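Local coordinates for alcohol dehydrogenase, zinc-containing (Thermotoga maritima, PDB 1VJ0), which probably works as an oxidoreductase of the zinc-containing medium-chain alcohol dehydrogenase family and binds two zinc ions in each chain, at residues A52-S57 against V374-E379; M21-F26 against I73-E78; L46-S51 against S150-L155. One frame throughout, in Å; residues are numbered along the deposited sequence.

In the fold
How segments distant in sequence come together in the GroES-like part of a medium-chain dehydrogenase is illustrated by three contacts, all largely buried. Contacts 1 and 3 use the same strand, 45-54, at different points along its length: 374-377 pairs with its end, and 152-155 with its earlier part. Contact 2 is looser, joining the end of strand 16-22 to an irregular loop through a single bridge and a water. The side chains of contact 1 meet through apolar groups, next to the zinc ligand C55, and G53 N meets the backbone O of E78 from contact 2, another ligand. Contact 3 lies farther from that metal and, with E48 and H152 partly exposed, mixes aliphatic packing with polar groups.

Contact 1: residues A52-S57 against V374-E379; sequences AGVCGS and VILYPE
A52 to V54 run against V374 to L376 as antiparallel strands, their axes approaching to 4.7 Å with an angle of 143° between their N-to-C directions. A52 and L376 form a hydrogen-bonded pair: L376 N reaches A52 O at 2.8 Å in a nearly straight bond (175°), and A52 N returns a longer one to L376 O. Further on, V54 N gives its hydrogen to V374 O at 2.9 Å. On the face that carries A52, V54, V374 and L376 the contact is aliphatic. V54 CG2, turned anti to its carbonyl carbon and lying beside the backbone N, meets L376 CD1 at 3.6 Å, so that the two branched side chains mesh diagonally across the strands. V54 CB also stands 4.1 Å from V374 CB, and A362 and M366 of helix 359-368 close over both valines. After the Rossmann-type nucleotide-binding domain the chain has come back to the GroES-like catalytic domain, and 374-377, its last strand, joins the sheet between 45-54 and 352-355. The other face is sparer. There I375 folds its CD1 back to 3.9 Å from G53 CA, while G53 itself shares a backbone hydrogen bond with E78. Just past the paired residues C55 binds zinc together with H77, E78 and C178. It is also the N-cap of helix 56-62, where C55 SG accepts a weak bond from S57 N at 3.6 Å. K373, next to V374, donates to V54 O and forms a salt bridge with the zinc ligand E78.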
ATOM      1  N   ALA A  52      18.196  18.746  26.573  1.00 28.48           N
ATOM      2  CA  ALA A  52      18.644  19.037  25.228  1.00 28.11           C
ATOM      3  C   ALA A  52      19.631  18.005  24.746  1.00 28.32           C
ATOM      4  O   ALA A  52      20.740  17.874  25.305  1.00 28.74           O
ATOM      5  CB  ALA A  52      19.281  20.420  25.142  1.00 27.81           C
ATOM      6  N   GLY A  53      19.282  17.266  23.701  1.00 27.85           N
ATOM      7  CA  GLY A  53      20.213  16.304  23.146  1.00 27.58           C
ATOM      8  C   GLY A  53      21.303  16.971  22.346  1.00 28.22           C
ATOM      9  O   GLY A  53      21.049  17.926  21.612  1.00 28.04           O
ATOM     10  N   VAL A  54      22.512  16.470  22.480  1.00 29.10           N
ATOM     11  CA  VAL A  54      23.620  16.846  21.614  1.00 30.90           C
ATOM     12  C   VAL A  54      23.742  15.774  20.526  1.00 32.89           C
ATOM     13  O   VAL A  54      24.027  14.608  20.818  1.00 32.06           O
ATOM     14  CB  VAL A  54      24.916  17.025  22.412  1.00 31.02           C
ATOM     15  CG1 VAL A  54      26.056  17.465  21.525  1.00 32.02           C
ATOM     16  CG2 VAL A  54      24.700  18.066  23.488  1.00 30.55           C
ATOM     17  N   CYS A  55      23.513  16.196  19.281  1.00 36.64           N
ATOM     18  CA  CYS A  55      23.522  15.325  18.110  1.00 37.56           C
ATOM     19  C   CYS A  55      24.833  15.369  17.393  1.00 37.34           C
ATOM     20  O   CYS A  55      25.540  16.365  17.408  1.00 37.87           O
ATOM     21  CB  CYS A  55      22.427  15.742  17.126  1.00 38.59           C
ATOM     22  SG  CYS A  55      22.243  14.508  15.821  1.00 45.32           S
ATOM     23  N   GLY A  56      25.196  14.279  16.739  1.00 37.12           N
ATOM     24  CA  GLY A  56      26.470  14.265  16.021  1.00 35.60           C
ATOM     25  C   GLY A  56      26.528  15.303  14.918  1.00 34.30           C
ATOM     26  O   GLY A  56      27.595  15.823  14.574  1.00 34.22           O
ATOM     27  N   SER A  57      25.375  15.618  14.347  1.00 33.52           N
ATOM     28  CA  SER A  57      25.306  16.687  13.343  1.00 33.27           C
ATOM     29  C   SER A  57      25.594  18.110  13.912  1.00 33.48           C
ATOM     30  O   SER A  57      25.928  19.044  13.155  1.00 34.04           O
ATOM     31  CB  SER A  57      23.947  16.641  12.634  1.00 33.84           C
ATOM     32  OG  SER A  57      22.904  16.917  13.560  1.00 34.26           O
ATOM     33  N   VAL A 374      25.151  12.534  24.465  1.00 28.14           N
ATOM     34  CA  VAL A 374      25.154  13.487  25.573  1.00 28.08           C
ATOM     35  C   VAL A 374      23.841  14.239  25.623  1.00 27.54           C
ATOM     36  O   VAL A 374      23.343  14.700  24.593  1.00 27.22           O
ATOM     37  CB  VAL A 374      26.234  14.561  25.417  1.00 27.37           C
ATOM     38  CG1 VAL A 374      26.247  15.496  26.675  1.00 27.03           C
ATOM     39  CG2 VAL A 374      27.610  13.922  25.182  1.00 28.43           C
ATOM     40  N   ILE A 375      23.337  14.389  26.834  1.00 28.01           N
ATOM     41  CA  ILE A 375      22.243  15.282  27.164  1.00 28.25           C
ATOM     42  C   ILE A 375      22.727  16.490  27.983  1.00 27.10           C
ATOM     43  O   ILE A 375      23.507  16.360  28.931  1.00 25.17           O
ATOM     44  CB  ILE A 375      21.180  14.498  27.969  1.00 29.46           C
ATOM     45  CG1 ILE A 375      20.699  13.291  27.158  1.00 31.63           C
ATOM     46  CG2 ILE A 375      19.989  15.400  28.353  1.00 31.92           C
ATOM     47  CD1 ILE A 375      19.949  13.599  25.882  1.00 32.79           C
ATOM     48  N   LEU A 376      22.258  17.683  27.615  1.00 26.30           N
ATOM     49  CA  LEU A 376      22.589  18.900  28.361  1.00 26.05           C
ATOM     50  C   LEU A 376      21.401  19.281  29.211  1.00 26.70           C
ATOM     51  O   LEU A 376      20.238  19.133  28.807  1.00 26.70           O
ATOM     52  CB  LEU A 376      22.927  20.071  27.426  1.00 26.33           C
ATOM     53  CG  LEU A 376      24.188  19.917  26.564  1.00 26.66           C
ATOM     54  CD1 LEU A 376      24.285  20.986  25.501  1.00 27.18           C
ATOM     55  CD2 LEU A 376      25.435  19.909  27.460  1.00 29.77           C
ATOM     56  N   TYR A 377      21.690  19.801  30.387  1.00 26.40           N
ATOM     57  CA  TYR A 377      20.637  20.320  31.212  1.00 28.40           C
ATOM     58  C   TYR A 377      20.977  21.742  31.685  1.00 29.26           C
ATOM     59  O   TYR A 377      22.091  22.014  32.169  1.00 28.59           O
ATOM     60  CB  TYR A 377      20.342  19.382  32.378  1.00 29.30           C
ATOM     61  CG  TYR A 377      21.490  19.125  33.249  1.00 30.83           C
ATOM     62  CD1 TYR A 377      21.816  20.001  34.285  1.00 33.46           C
ATOM     63  CD2 TYR A 377      22.276  17.986  33.073  1.00 32.56           C
ATOM     64  CE1 TYR A 377      22.906  19.755  35.115  1.00 32.23           C
ATOM     65  CE2 TYR A 377      23.352  17.741  33.888  1.00 31.21           C
ATOM     66  CZ  TYR A 377      23.662  18.610  34.903  1.00 31.24           C
ATOM     67  OH  TYR A 377      24.740  18.314  35.699  1.00 34.08           O
ATOM     68  N   PRO A 378      20.025  22.651  31.516  1.00 30.79           N
ATOM     69  CA  PRO A 378      20.164  23.966  32.095  1.00 32.74           C
ATOM     70  C   PRO A 378      20.165  23.894  33.632  1.00 35.77           C
ATOM     71  O   PRO A 378      19.672  22.924  34.214  1.00 34.09           O
ATOM     72  CB  PRO A 378      18.941  24.712  31.570  1.00 32.35           C
ATOM     73  CG  PRO A 378      18.428  23.864  30.404  1.00 30.86           C
ATOM     74  CD  PRO A 378      18.754  22.504  30.772  1.00 30.63           C
ATOM     75  N   GLU A 379      20.728  24.940  34.215  1.00 39.39           N
ATOM     76  CA  GLU A 379      20.812  25.249  35.643  1.00 43.78           C
ATOM     77  C   GLU A 379      22.070  24.608  36.189  1.00 45.64           C
ATOM     78  O   GLU A 379      23.017  25.367  36.438  1.00 47.30           O
ATOM     79  CB  GLU A 379      19.518  24.970  36.429  1.00 44.18           C
ATOM     80  CG  GLU A 379      18.368  25.758  35.794  1.00 45.05           C
ATOM     81  CD  GLU A 379      17.225  26.171  36.728  1.00 47.27           C
ATOM     82  OE1 GLU A 379      17.353  27.190  37.483  1.00 49.40           O
ATOM     83  OE2 GLU A 379      16.155  25.503  36.655  1.00 54.66           O
TER

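Contact 2: residues M21-F26 against I73-E78; sequences MVLEKF and IILGHE
Two backbone hydrogen bonds join L23 and I73 as a single antiparallel hydrogen-bonded bridge: L23 N to I73 O at 2.9 Å, and I73 N to L23 O at 3.0 Å. A water takes over where direct pairing stops. It donates to M21 O at 2.7 Å and accepts from L75 N at 2.8 Å, with a weaker, longer bond to I73 O, so this carbonyl receives a second, weak donor in addition to L23 N. The loop held in this way leads into the G76-H77-E78 sequence, the GHE signature of zinc-containing alcohol dehydrogenases, whose H77 and E78 bind zinc with C55 and C178. G76 sits at backbone angles where a CB would press against the carbonyl O of L75. Apolar contacts make up the rest. L23 and I73 lie side by side and point the same way, with L23 CD2 3.9 Å from I73 CG2; that methyl sits between the backbone N and carbonyl carbon of I73 because CG1 takes the anti place (chi1 -178°). L23 CD2 reaches on to L75 CD1 at 4.3 Å, and F62 and M61 of helix 56-62 cover L23 and L75 respectively. V22 makes a separate contact, its CG2 packing on I74 CG1 at 3.9 Å, while I74 CG2 lies near M21 O.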
ATOM      1  N   MET A  21      24.017  29.084  25.002  1.00 24.37           N
ATOM      2  CA  MET A  21      25.340  28.910  24.455  1.00 24.68           C
ATOM      3  C   MET A  21      25.237  29.114  22.956  1.00 25.13           C
ATOM      4  O   MET A  21      24.609  28.333  22.266  1.00 25.02           O
ATOM      5  CB  MET A  21      25.872  27.520  24.785  1.00 25.07           C
ATOM      6  CG  MET A  21      26.064  27.320  26.275  1.00 27.03           C
ATOM      7  SD  MET A  21      27.267  28.416  27.065  1.00 28.24           S
ATOM      8  CE  MET A  21      28.781  27.727  26.423  1.00 25.87           C
ATOM      9  N   VAL A  22      25.848  30.208  22.509  1.00 24.67           N
ATOM     10  CA  VAL A  22      25.710  30.729  21.165  1.00 25.55           C
ATOM     11  C   VAL A  22      26.953  30.377  20.328  1.00 25.24           C
ATOM     12  O   VAL A  22      28.061  30.574  20.766  1.00 25.66           O
ATOM     13  CB  VAL A  22      25.493  32.241  21.243  1.00 24.50           C
ATOM     14  CG1 VAL A  22      25.361  32.885  19.847  1.00 25.37           C
ATOM     15  CG2 VAL A  22      24.251  32.516  22.134  1.00 26.18           C
ATOM     16  N   LEU A  23      26.714  29.887  19.120  1.00 26.00           N
ATOM     17  CA  LEU A  23      27.724  29.783  18.082  1.00 26.27           C
ATOM     18  C   LEU A  23      27.770  31.110  17.339  1.00 27.42           C
ATOM     19  O   LEU A  23      26.787  31.486  16.679  1.00 27.37           O
ATOM     20  CB  LEU A  23      27.325  28.696  17.087  1.00 26.72           C
ATOM     21  CG  LEU A  23      28.315  28.392  15.942  1.00 26.10           C
ATOM     22  CD1 LEU A  23      29.639  27.815  16.495  1.00 26.65           C
ATOM     23  CD2 LEU A  23      27.690  27.425  15.047  1.00 26.37           C
ATOM     24  N   GLU A  24      28.907  31.800  17.443  1.00 27.67           N
ATOM     25  CA  GLU A  24      29.122  33.098  16.798  1.00 29.58           C
ATOM     26  C   GLU A  24      29.933  33.002  15.524  1.00 28.95           C
ATOM     27  O   GLU A  24      29.713  33.780  14.585  1.00 29.11           O
ATOM     28  CB  GLU A  24      29.960  33.988  17.701  1.00 29.49           C
ATOM     29  CG  GLU A  24      29.399  34.339  19.047  1.00 31.76           C
ATOM     30  CD  GLU A  24      30.345  35.345  19.688  1.00 34.46           C
ATOM     31  OE1 GLU A  24      31.501  34.962  20.046  1.00 39.18           O
ATOM     32  OE2 GLU A  24      29.981  36.539  19.695  1.00 43.31           O
ATOM     33  N   LYS A  25      30.916  32.094  15.550  1.00 29.27           N
ATOM     34  CA  LYS A  25      31.855  31.828  14.430  1.00 29.67           C
ATOM     35  C   LYS A  25      32.160  30.325  14.404  1.00 28.74           C
ATOM     36  O   LYS A  25      32.340  29.686  15.458  1.00 26.82           O
ATOM     37  CB  LYS A  25      33.184  32.547  14.640  1.00 29.43           C
ATOM     38  CG  LYS A  25      33.131  34.019  14.974  1.00 32.43           C
ATOM     39  CD  LYS A  25      34.497  34.643  14.759  1.00 32.96           C
ATOM     40  CE  LYS A  25      34.750  35.857  15.707  1.00 35.66           C
ATOM     41  NZ  LYS A  25      36.188  36.306  15.736  1.00 37.40           N
ATOM     42  N   PHE A  26      32.264  29.754  13.219  1.00 28.99           N
ATOM     43  CA  PHE A  26      32.531  28.311  13.131  1.00 29.04           C
ATOM     44  C   PHE A  26      33.902  28.001  13.719  1.00 28.64           C
ATOM     45  O   PHE A  26      34.816  28.837  13.692  1.00 28.21           O
ATOM     46  CB  PHE A  26      32.413  27.808  11.692  1.00 29.62           C
ATOM     47  CG  PHE A  26      31.052  28.003  11.098  1.00 29.83           C
ATOM     48  CD1 PHE A  26      29.939  27.444  11.682  1.00 28.35           C
ATOM     49  CD2 PHE A  26      30.881  28.742   9.929  1.00 31.67           C
ATOM     50  CE1 PHE A  26      28.694  27.627  11.135  1.00 29.90           C
ATOM     51  CE2 PHE A  26      29.624  28.913   9.368  1.00 29.03           C
ATOM     52  CZ  PHE A  26      28.532  28.346   9.967  1.00 32.15           C
ATOM     53  N   ILE A  73      23.846  31.589  15.976  1.00 24.62           N
ATOM     54  CA  ILE A  73      22.764  30.628  16.168  1.00 25.56           C
ATOM     55  C   ILE A  73      22.924  29.966  17.527  1.00 25.15           C
ATOM     56  O   ILE A  73      24.058  29.711  17.956  1.00 23.34           O
ATOM     57  CB  ILE A  73      22.745  29.553  15.025  1.00 25.10           C
ATOM     58  CG1 ILE A  73      21.591  28.580  15.191  1.00 25.15           C
ATOM     59  CG2 ILE A  73      24.076  28.759  14.943  1.00 24.46           C
ATOM     60  CD1 ILE A  73      21.390  27.664  14.024  1.00 26.34           C
ATOM     61  N   ILE A  74      21.785  29.679  18.154  1.00 25.43           N
ATOM     62  CA  ILE A  74      21.702  28.730  19.251  1.00 25.56           C
ATOM     63  C   ILE A  74      21.379  27.313  18.706  1.00 25.95           C
ATOM     64  O   ILE A  74      20.276  27.020  18.232  1.00 25.18           O
ATOM     65  CB  ILE A  74      20.690  29.188  20.318  1.00 25.74           C
ATOM     66  CG1 ILE A  74      21.076  30.555  20.917  1.00 25.28           C
ATOM     67  CG2 ILE A  74      20.584  28.135  21.398  1.00 25.57           C
ATOM     68  CD1 ILE A  74      19.927  31.321  21.581  1.00 26.06           C
ATOM     69  N   LEU A  75      22.364  26.422  18.811  1.00 26.02           N
ATOM     70  CA  LEU A  75      22.212  25.075  18.318  1.00 25.42           C
ATOM     71  C   LEU A  75      21.286  24.316  19.239  1.00 26.07           C
ATOM     72  O   LEU A  75      20.856  24.850  20.292  1.00 24.57           O
ATOM     73  CB  LEU A  75      23.563  24.370  18.211  1.00 25.99           C
ATOM     74  CG  LEU A  75      24.564  24.942  17.220  1.00 26.70           C
ATOM     75  CD1 LEU A  75      25.925  24.341  17.487  1.00 29.38           C
ATOM     76  CD2 LEU A  75      24.132  24.691  15.812  1.00 26.17           C
ATOM     77  N   GLY A  76      21.002  23.069  18.837  1.00 26.10           N
ATOM     78  CA  GLY A  76      20.220  22.140  19.645  1.00 26.51           C
ATOM     79  C   GLY A  76      18.847  21.990  19.032  1.00 26.45           C
ATOM     80  O   GLY A  76      18.033  22.890  19.147  1.00 26.55           O
ATOM     81  N   HIS A  77      18.597  20.865  18.378  1.00 26.87           N
ATOM     82  CA  HIS A  77      17.302  20.603  17.736  1.00 28.08           C
ATOM     83  C   HIS A  77      16.547  19.423  18.376  1.00 29.64           C
ATOM     84  O   HIS A  77      15.530  18.943  17.842  1.00 29.40           O
ATOM     85  CB  HIS A  77      17.524  20.386  16.239  1.00 28.99           C
ATOM     86  CG  HIS A  77      18.498  19.299  15.920  1.00 28.25           C
ATOM     87  ND1 HIS A  77      19.847  19.533  15.746  1.00 27.63           N
ATOM     88  CD2 HIS A  77      18.313  17.967  15.723  1.00 29.55           C
ATOM     89  CE1 HIS A  77      20.459  18.386  15.484  1.00 29.47           C
ATOM     90  NE2 HIS A  77      19.549  17.421  15.468  1.00 30.82           N
ATOM     91  N   GLU A  78      17.070  18.938  19.503  1.00 29.78           N
ATOM     92  CA  GLU A  78      16.486  17.834  20.252  1.00 31.38           C
ATOM     93  C   GLU A  78      16.175  18.377  21.676  1.00 31.15           C
ATOM     94  O   GLU A  78      17.096  18.605  22.487  1.00 29.23           O
ATOM     95  CB  GLU A  78      17.534  16.700  20.371  1.00 32.75           C
ATOM     96  CG  GLU A  78      17.927  15.993  19.055  1.00 35.73           C
ATOM     97  CD  GLU A  78      19.167  15.075  19.158  1.00 34.04           C
ATOM     98  OE1 GLU A  78      19.433  14.359  20.161  1.00 39.20           O
ATOM     99  OE2 GLU A  78      19.912  15.070  18.209  1.00 41.63           O
TER
HETATM  100  O   HOH W   1      24.888  27.089  19.897  1.00 20.51           O

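Contact 3: residues L46-S51 against S150-L155; sequences LVEILS and SSHIVL
V47 O is unusually crowded by the strand opposite: it accepts the N-H of I153 at 2.8 Å and also has H152 CA only 3.0 Å away, a short CA-H...O contact. V47 N returns the backbone bond to I153 O, which makes V47 and I153 an antiparallel hydrogen-bonded pair in the main sheet of the GroES-like domain, with strand 152-155 lying along strand 45-54. V47 CB packs on I153 CG2, and V47 CG2 on L155 CD1. The ladder distorts toward I49. I49 N still reaches S151 O at 2.8 Å, but it sits above the carbonyl plane, 37° out of it. I49 CB is pressed to 3.2 Å from S150 O, and with CG1 anti to the carbonyl carbon (chi1 -65°) the chain carries CD1 to 3.8 Å from I153 CG2; the I49 side chain also touches W106 of strand 103-106. Replacing I49 by an alanine would remove that reach and would probably leave I153 CG2 packed on V47 alone across this contact and open a gap on the side facing W106. Beyond it, L50 and S51 both face A80 in a classic beta bulge, where the strand turns a corner. On the face of L46, E48 and V154, the H152 ring lies obliquely against E48, its CD2 3.6 Å from E48 CA, while the E48 carboxylate turns to a salt bridge with R82. The ring's rotation is held from the residue before it, where H152 ND1 and S151 OG share a hydrogen bond of 2.8 Å. One residue earlier, S150 OG donates to a lone pair of H152 O at 2.6 Å.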
ATOM      1  N   LEU A  46       6.366  29.842  25.171  1.00 25.30           N
ATOM      2  CA  LEU A  46       7.648  29.970  25.857  1.00 25.71           C
ATOM      3  C   LEU A  46       7.867  28.724  26.677  1.00 24.39           C
ATOM      4  O   LEU A  46       7.020  28.381  27.530  1.00 26.07           O
ATOM      5  CB  LEU A  46       7.641  31.187  26.748  1.00 26.36           C
ATOM      6  CG  LEU A  46       8.942  31.538  27.462  1.00 27.21           C
ATOM      7  CD1 LEU A  46      10.134  31.689  26.524  1.00 28.76           C
ATOM      8  CD2 LEU A  46       8.688  32.854  28.252  1.00 27.19           C
ATOM      9  N   VAL A  47       8.977  28.060  26.437  1.00 23.64           N
ATOM     10  CA  VAL A  47       9.273  26.758  27.018  1.00 25.11           C
ATOM     11  C   VAL A  47      10.586  26.813  27.784  1.00 25.84           C
ATOM     12  O   VAL A  47      11.588  27.316  27.269  1.00 27.21           O
ATOM     13  CB  VAL A  47       9.313  25.652  25.919  1.00 25.04           C
ATOM     14  CG1 VAL A  47       9.656  24.261  26.501  1.00 27.18           C
ATOM     15  CG2 VAL A  47       7.974  25.617  25.184  1.00 28.26           C
ATOM     16  N   GLU A  48      10.550  26.323  29.010  1.00 25.56           N
ATOM     17  CA  GLU A  48      11.742  26.060  29.803  1.00 27.09           C
ATOM     18  C   GLU A  48      12.346  24.734  29.360  1.00 26.26           C
ATOM     19  O   GLU A  48      11.684  23.680  29.424  1.00 27.51           O
ATOM     20  CB  GLU A  48      11.355  25.990  31.292  1.00 26.76           C
ATOM     21  CG  GLU A  48      12.549  25.686  32.200  1.00 28.11           C
ATOM     22  CD  GLU A  48      12.174  25.210  33.587  1.00 31.18           C
ATOM     23  OE1 GLU A  48      10.956  25.116  33.919  1.00 34.70           O
ATOM     24  OE2 GLU A  48      13.140  24.888  34.320  1.00 32.44           O
ATOM     25  N   ILE A  49      13.569  24.762  28.858  1.00 25.71           N
ATOM     26  CA  ILE A  49      14.253  23.518  28.449  1.00 26.48           C
ATOM     27  C   ILE A  49      14.624  22.696  29.679  1.00 27.75           C
ATOM     28  O   ILE A  49      15.234  23.227  30.596  1.00 27.80           O
ATOM     29  CB  ILE A  49      15.505  23.809  27.582  1.00 25.63           C
ATOM     30  CG1 ILE A  49      15.135  24.458  26.230  1.00 26.62           C
ATOM     31  CG2 ILE A  49      16.365  22.572  27.370  1.00 26.45           C
ATOM     32  CD1 ILE A  49      14.433  23.509  25.253  1.00 25.92           C
ATOM     33  N   LEU A  50      14.243  21.409  29.686  1.00 27.65           N
ATOM     34  CA  LEU A  50      14.673  20.474  30.713  1.00 28.19           C
ATOM     35  C   LEU A  50      15.699  19.461  30.217  1.00 28.36           C
ATOM     36  O   LEU A  50      16.547  19.027  30.994  1.00 29.64           O
ATOM     37  CB  LEU A  50      13.476  19.777  31.391  1.00 27.55           C
ATOM     38  CG  LEU A  50      12.427  20.678  32.014  1.00 28.88           C
ATOM     39  CD1 LEU A  50      11.090  19.957  32.250  1.00 28.49           C
ATOM     40  CD2 LEU A  50      13.005  21.298  33.282  1.00 29.99           C
ATOM     41  N   SER A  51      15.621  19.076  28.963  1.00 28.93           N
ATOM     42  CA  SER A  51      16.599  18.185  28.331  1.00 29.53           C
ATOM     43  C   SER A  51      16.902  18.676  26.930  1.00 29.36           C
ATOM     44  O   SER A  51      15.963  18.969  26.174  1.00 30.99           O
ATOM     45  CB  SER A  51      16.017  16.773  28.177  1.00 29.93           C
ATOM     46  OG  SER A  51      15.471  16.263  29.360  1.00 33.73           O
ATOM     47  N   SER A 150      19.929  26.150  25.525  1.00 25.65           N
ATOM     48  CA  SER A 150      19.377  27.331  26.103  1.00 25.28           C
ATOM     49  C   SER A 150      18.528  26.914  27.308  1.00 25.02           C
ATOM     50  O   SER A 150      18.057  25.759  27.435  1.00 25.24           O
ATOM     51  CB  SER A 150      18.494  28.024  25.036  1.00 25.61           C
ATOM     52  OG  SER A 150      17.905  29.205  25.510  1.00 24.28           O
ATOM     53  N   SER A 151      18.315  27.868  28.185  1.00 24.75           N
ATOM     54  CA  SER A 151      17.452  27.708  29.350  1.00 24.26           C
ATOM     55  C   SER A 151      16.009  27.620  28.881  1.00 24.66           C
ATOM     56  O   SER A 151      15.201  26.913  29.510  1.00 23.04           O
ATOM     57  CB  SER A 151      17.641  28.898  30.313  1.00 23.93           C
ATOM     58  OG  SER A 151      17.334  30.146  29.673  1.00 24.08           O
ATOM     59  N   HIS A 152      15.725  28.313  27.776  1.00 24.61           N
ATOM     60  CA  HIS A 152      14.369  28.447  27.229  1.00 24.10           C
ATOM     61  C   HIS A 152      14.402  28.421  25.732  1.00 25.23           C
ATOM     62  O   HIS A 152      15.417  28.792  25.109  1.00 24.83           O
ATOM     63  CB  HIS A 152      13.726  29.771  27.696  1.00 25.04           C
ATOM     64  CG  HIS A 152      13.535  29.848  29.183  1.00 24.64           C
ATOM     65  ND1 HIS A 152      14.542  30.247  30.036  1.00 24.34           N
ATOM     66  CD2 HIS A 152      12.456  29.580  29.962  1.00 25.58           C
ATOM     67  CE1 HIS A 152      14.106  30.179  31.288  1.00 29.04           C
ATOM     68  NE2 HIS A 152      12.849  29.757  31.272  1.00 27.63           N
ATOM     69  N   ILE A 153      13.259  28.066  25.134  1.00 25.05           N
ATOM     70  CA  ILE A 153      13.063  28.198  23.698  1.00 26.01           C
ATOM     71  C   ILE A 153      11.671  28.793  23.459  1.00 26.72           C
ATOM     72  O   ILE A 153      10.739  28.569  24.249  1.00 25.65           O
ATOM     73  CB  ILE A 153      13.224  26.810  22.986  1.00 26.98           C
ATOM     74  CG1 ILE A 153      13.251  26.959  21.459  1.00 27.14           C
ATOM     75  CG2 ILE A 153      12.097  25.858  23.423  1.00 26.11           C
ATOM     76  CD1 ILE A 153      13.693  25.688  20.761  1.00 28.42           C
ATOM     77  N   VAL A 154      11.546  29.603  22.410  1.00 25.74           N
ATOM     78  CA  VAL A 154      10.258  30.103  21.979  1.00 26.11           C
ATOM     79  C   VAL A 154       9.801  29.280  20.782  1.00 26.30           C
ATOM     80  O   VAL A 154      10.475  29.256  19.749  1.00 26.79           O
ATOM     81  CB  VAL A 154      10.341  31.578  21.558  1.00 26.55           C
ATOM     82  CG1 VAL A 154       8.985  32.073  21.047  1.00 25.36           C
ATOM     83  CG2 VAL A 154      10.845  32.436  22.743  1.00 25.89           C
ATOM     84  N   LEU A 155       8.677  28.585  20.921  1.00 26.71           N
ATOM     85  CA  LEU A 155       8.138  27.732  19.856  1.00 25.69           C
ATOM     86  C   LEU A 155       7.042  28.521  19.128  1.00 26.83           C
ATOM     87  O   LEU A 155       6.172  29.141  19.755  1.00 25.41           O
ATOM     88  CB  LEU A 155       7.549  26.429  20.444  1.00 26.93           C
ATOM     89  CG  LEU A 155       8.422  25.500  21.264  1.00 25.88           C
ATOM     90  CD1 LEU A 155       7.605  24.279  21.571  1.00 29.37           C
ATOM     91  CD2 LEU A 155       9.667  25.096  20.531  1.00 26.78           C
TER